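Local atomic coordinates of Alpha/beta hydrolase fold protein (Chitinophaga pinensis, PDB entry 4PW0), a protein that is probably a hydrolase of the alpha/beta hydrolase fold, though its substrate is not known. Residues 18-29 with 67-78. Residues are numbered along the deposited sequence; the frame is centred on the assembly and turned at random. Where two conformers were deposited one is given.
Sequences YIEVNGTRYAYR and IIFDNKGVGLSS
The Tyr26 ring turns its edge to Asp70 O and Asn71 OD1, with Asp70 O in the ring plane 3.5 Å from CD1, while Thr24 CG2 sits over the rim of one face. The ring crosses the Lys72 chain at a slant, its OH 3.6 Å from Lys72 CE and hydrogen-bonded to Glu94 of helix 85-98, whose Phe95 also meets the ring. The Tyr18 ring turns an edge to Leu76 CB, whose other neighbour is Ala27 CB at 3.7 Å. The Arg25 guanidinium has the Leu76 carbonyl against one face and Ser78 CB at its edge; its very short approach to Leu76 O makes this conformer's placement doubtful. These contacts lie where the antiparallel N-terminal hairpin (strands 17-21 and 24-31) joins the alpha/beta hydrolase sheet: Tyr28 and Phe69 form a non-hydrogen-bonded pair, Arg29 and Ile68 a hydrogen-bonded one, and Asp70 N donates to Ala27 O (2.9 Å, 172°). Serine hydroxyls continue the pairing. A chi1 of -68° sets Ser77 OG beside its own backbone N, where it accepts from Ala27 N at 2.9 Å and donates, from above the carbonyl plane, to Asp70 O at 2.7 Å, tying Ala27 to Asp70. With alanine here, Ala27 N would probably lose this acceptor and Asp70 O this donor. Ser78 N donates to Arg25 O, and its OG accepts from Arg25 N (2.9 Å, 170°).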
# COMPACT_ATOMS: atom_id res chain seq x y z
N TYR A 18 12.15 18.24 28.29
CA TYR A 18 13.33 18.90 27.80
C TYR A 18 14.53 18.10 28.24
O TYR A 18 14.58 17.55 29.38
CB TYR A 18 13.44 20.35 28.31
CG TYR A 18 12.23 21.19 28.04
CD1 TYR A 18 12.03 21.83 26.80
CD2 TYR A 18 11.23 21.26 28.98
CE1 TYR A 18 10.87 22.53 26.57
CE2 TYR A 18 10.06 21.97 28.75
CZ TYR A 18 9.89 22.61 27.54
OH TYR A 18 8.72 23.29 27.32
N ILE A 19 15.52 18.03 27.36
CA ILE A 19 16.79 17.38 27.67
C ILE A 19 17.95 18.19 27.11
O ILE A 19 17.91 18.62 25.94
CB ILE A 19 16.87 15.90 27.24
CG1 ILE A 19 18.17 15.26 27.75
CG2 ILE A 19 16.74 15.73 25.73
CD1 ILE A 19 18.17 13.75 27.64
N GLU A 20 18.95 18.45 27.96
CA GLU A 20 20.10 19.25 27.58
C GLU A 20 21.19 18.31 27.08
O GLU A 20 21.55 17.33 27.77
CB GLU A 20 20.59 20.07 28.78
CG GLU A 20 19.51 20.95 29.44
CD GLU A 20 19.41 22.35 28.84
OE1 GLU A 20 20.38 22.79 28.19
OE2 GLU A 20 18.37 23.02 29.02
N VAL A 21 21.70 18.58 25.87
CA VAL A 21 22.65 17.70 25.17
C VAL A 21 23.70 18.56 24.46
O VAL A 21 23.35 19.34 23.58
CB VAL A 21 21.89 16.92 24.04
CG1 VAL A 21 22.81 15.93 23.38
CG2 VAL A 21 20.66 16.19 24.58
N ASN A 22 24.97 18.49 24.87
CA ASN A 22 26.02 19.21 24.13
C ASN A 22 25.66 20.69 23.90
O ASN A 22 25.84 21.23 22.79
CB ASN A 22 26.27 18.48 22.78
CG ASN A 22 27.43 19.05 21.98
OD1 ASN A 22 28.42 19.56 22.52
ND2 ASN A 22 27.32 18.94 20.65
N GLY A 23 25.12 21.34 24.94
CA GLY A 23 24.77 22.75 24.88
C GLY A 23 23.43 23.13 24.22
O GLY A 23 23.15 24.28 24.03
N THR A 24 22.63 22.15 23.85
CA THR A 24 21.33 22.41 23.21
C THR A 24 20.22 21.79 24.08
O THR A 24 20.34 20.62 24.52
CB THR A 24 21.31 21.74 21.80
OG1 THR A 24 22.36 22.31 20.98
CG2 THR A 24 19.96 21.88 21.14
N ARG A 25 19.14 22.54 24.27
CA ARG A 25 17.94 22.05 24.95
C ARG A 25 17.00 21.52 23.87
O ARG A 25 16.56 22.29 23.03
CB ARG A 25 17.22 23.18 25.69
CG ARG A 25 15.81 22.83 26.18
CD ARG A 25 14.83 24.02 26.28
NE ARG A 25 14.91 24.99 25.17
CZ ARG A 25 14.01 25.93 24.88
NH1 ARG A 25 12.84 26.02 25.54
NH2 ARG A 25 14.24 26.77 23.86
N TYR A 26 16.75 20.21 23.88
CA TYR A 26 15.77 19.58 22.97
C TYR A 26 14.44 19.39 23.67
O TYR A 26 14.39 18.79 24.76
CB TYR A 26 16.29 18.24 22.47
CG TYR A 26 17.45 18.34 21.51
CD1 TYR A 26 17.26 18.46 20.13
CD2 TYR A 26 18.75 18.28 21.97
CE1 TYR A 26 18.32 18.54 19.27
CE2 TYR A 26 19.84 18.35 21.10
CZ TYR A 26 19.62 18.46 19.74
OH TYR A 26 20.65 18.60 18.83
N ALA A 27 13.38 19.88 23.02
CA ALA A 27 12.03 19.68 23.45
C ALA A 27 11.43 18.43 22.78
O ALA A 27 11.60 18.20 21.57
CB ALA A 27 11.18 20.91 23.11
N TYR A 28 10.71 17.62 23.56
CA TYR A 28 10.15 16.40 23.05
C TYR A 28 8.96 15.96 23.87
O TYR A 28 8.70 16.49 24.97
CB TYR A 28 11.21 15.29 23.01
CG TYR A 28 11.61 14.76 24.37
CD1 TYR A 28 12.55 15.44 25.14
CD2 TYR A 28 11.06 13.60 24.88
CE1 TYR A 28 12.94 14.93 26.38
CE2 TYR A 28 11.43 13.11 26.12
CZ TYR A 28 12.39 13.78 26.85
OH TYR A 28 12.73 13.27 28.09
N ARG A 29 8.23 15.02 23.32
CA ARG A 29 7.16 14.32 24.02
C ARG A 29 7.25 12.84 23.80
O ARG A 29 7.69 12.35 22.75
CB ARG A 29 5.78 14.87 23.64
CG ARG A 29 5.61 16.35 23.74
CD ARG A 29 4.21 16.84 23.46
NE ARG A 29 4.14 18.27 23.35
CZ ARG A 29 3.38 18.95 22.51
NH1 ARG A 29 2.61 18.32 21.62
NH2 ARG A 29 3.44 20.26 22.52
N ILE A 67 8.13 8.78 20.23
CA ILE A 67 8.80 10.00 20.57
C ILE A 67 8.64 10.98 19.41
O ILE A 67 8.98 10.66 18.26
CB ILE A 67 10.32 9.77 20.83
CG1 ILE A 67 10.55 8.77 21.96
CG2 ILE A 67 11.04 11.10 21.05
CD1 ILE A 67 10.22 9.31 23.29
N ILE A 68 8.09 12.14 19.72
CA ILE A 68 8.08 13.30 18.83
C ILE A 68 9.01 14.33 19.42
O ILE A 68 9.08 14.47 20.66
CB ILE A 68 6.66 13.86 18.56
CG1 ILE A 68 5.87 14.12 19.86
CG2 ILE A 68 5.89 12.92 17.62
CD1 ILE A 68 4.58 14.89 19.65
N PHE A 69 9.76 15.02 18.59
CA PHE A 69 10.73 15.99 19.06
C PHE A 69 10.90 17.16 18.14
O PHE A 69 10.68 17.03 16.92
CB PHE A 69 12.10 15.32 19.35
CG PHE A 69 12.91 15.00 18.12
CD1 PHE A 69 12.58 13.93 17.29
CD2 PHE A 69 14.00 15.76 17.80
CE1 PHE A 69 13.33 13.66 16.15
CE2 PHE A 69 14.77 15.51 16.68
CZ PHE A 69 14.43 14.45 15.84
N ASP A 70 11.38 18.27 18.68
CA ASP A 70 11.83 19.39 17.89
C ASP A 70 13.33 19.27 17.70
O ASP A 70 14.12 19.21 18.69
CB ASP A 70 11.52 20.71 18.52
CG ASP A 70 10.06 21.12 18.47
OD1 ASP A 70 9.37 20.82 17.47
OD2 ASP A 70 9.59 21.82 19.45
N ASN A 71 13.78 19.18 16.46
CA ASN A 71 15.20 19.18 16.19
C ASN A 71 15.81 20.57 16.57
O ASN A 71 15.09 21.52 16.86
CB ASN A 71 15.43 18.77 14.73
CG ASN A 71 16.75 18.03 14.52
OD1 ASN A 71 17.76 18.27 15.20
ND2 ASN A 71 16.74 17.07 13.57
N LYS A 72 17.14 20.68 16.53
CA LYS A 72 17.86 21.84 17.03
C LYS A 72 17.30 23.11 16.39
O LYS A 72 17.11 23.21 15.18
CB LYS A 72 19.34 21.68 16.69
CG LYS A 72 20.19 22.85 17.21
CD LYS A 72 21.66 22.68 16.84
CE LYS A 72 22.33 21.59 17.64
NZ LYS A 72 23.79 21.54 17.26
N GLY A 73 16.97 24.08 17.24
CA GLY A 73 16.48 25.37 16.83
C GLY A 73 15.00 25.48 16.51
O GLY A 73 14.50 26.57 16.30
N VAL A 74 14.34 24.35 16.39
CA VAL A 74 12.93 24.33 15.98
C VAL A 74 12.04 24.47 17.22
O VAL A 74 12.17 23.70 18.15
CB VAL A 74 12.61 23.02 15.25
CG1 VAL A 74 11.14 22.98 14.83
CG2 VAL A 74 13.49 22.89 14.03
N GLY A 75 11.10 25.41 17.20
CA GLY A 75 10.10 25.49 18.26
C GLY A 75 10.78 25.72 19.61
O GLY A 75 11.70 26.55 19.71
N LEU A 76 10.38 24.91 20.58
CA LEU A 76 10.94 25.04 21.95
C LEU A 76 12.35 24.46 22.09
O LEU A 76 12.97 24.60 23.16
CB LEU A 76 9.99 24.40 22.95
CG LEU A 76 8.79 25.25 23.32
CD1 LEU A 76 7.73 24.34 23.94
CD2 LEU A 76 9.18 26.45 24.21
N SER A 77 12.90 23.81 21.06
CA SER A 77 14.31 23.46 21.12
C SER A 77 15.19 24.67 20.89
O SER A 77 14.97 25.51 20.01
CB SER A 77 14.66 22.36 20.12
OG SER A 77 14.04 21.18 20.53
N SER A 78 16.26 24.76 21.68
CA SER A 78 17.15 25.90 21.56
C SER A 78 18.14 25.74 20.39
O SER A 78 18.22 24.67 19.75
CB SER A 78 17.92 26.12 22.89
OG SER A 78 18.93 25.15 23.06
O HOH W 1 24.21 20.51 20.55
O HOH W 2 21.36 26.38 22.72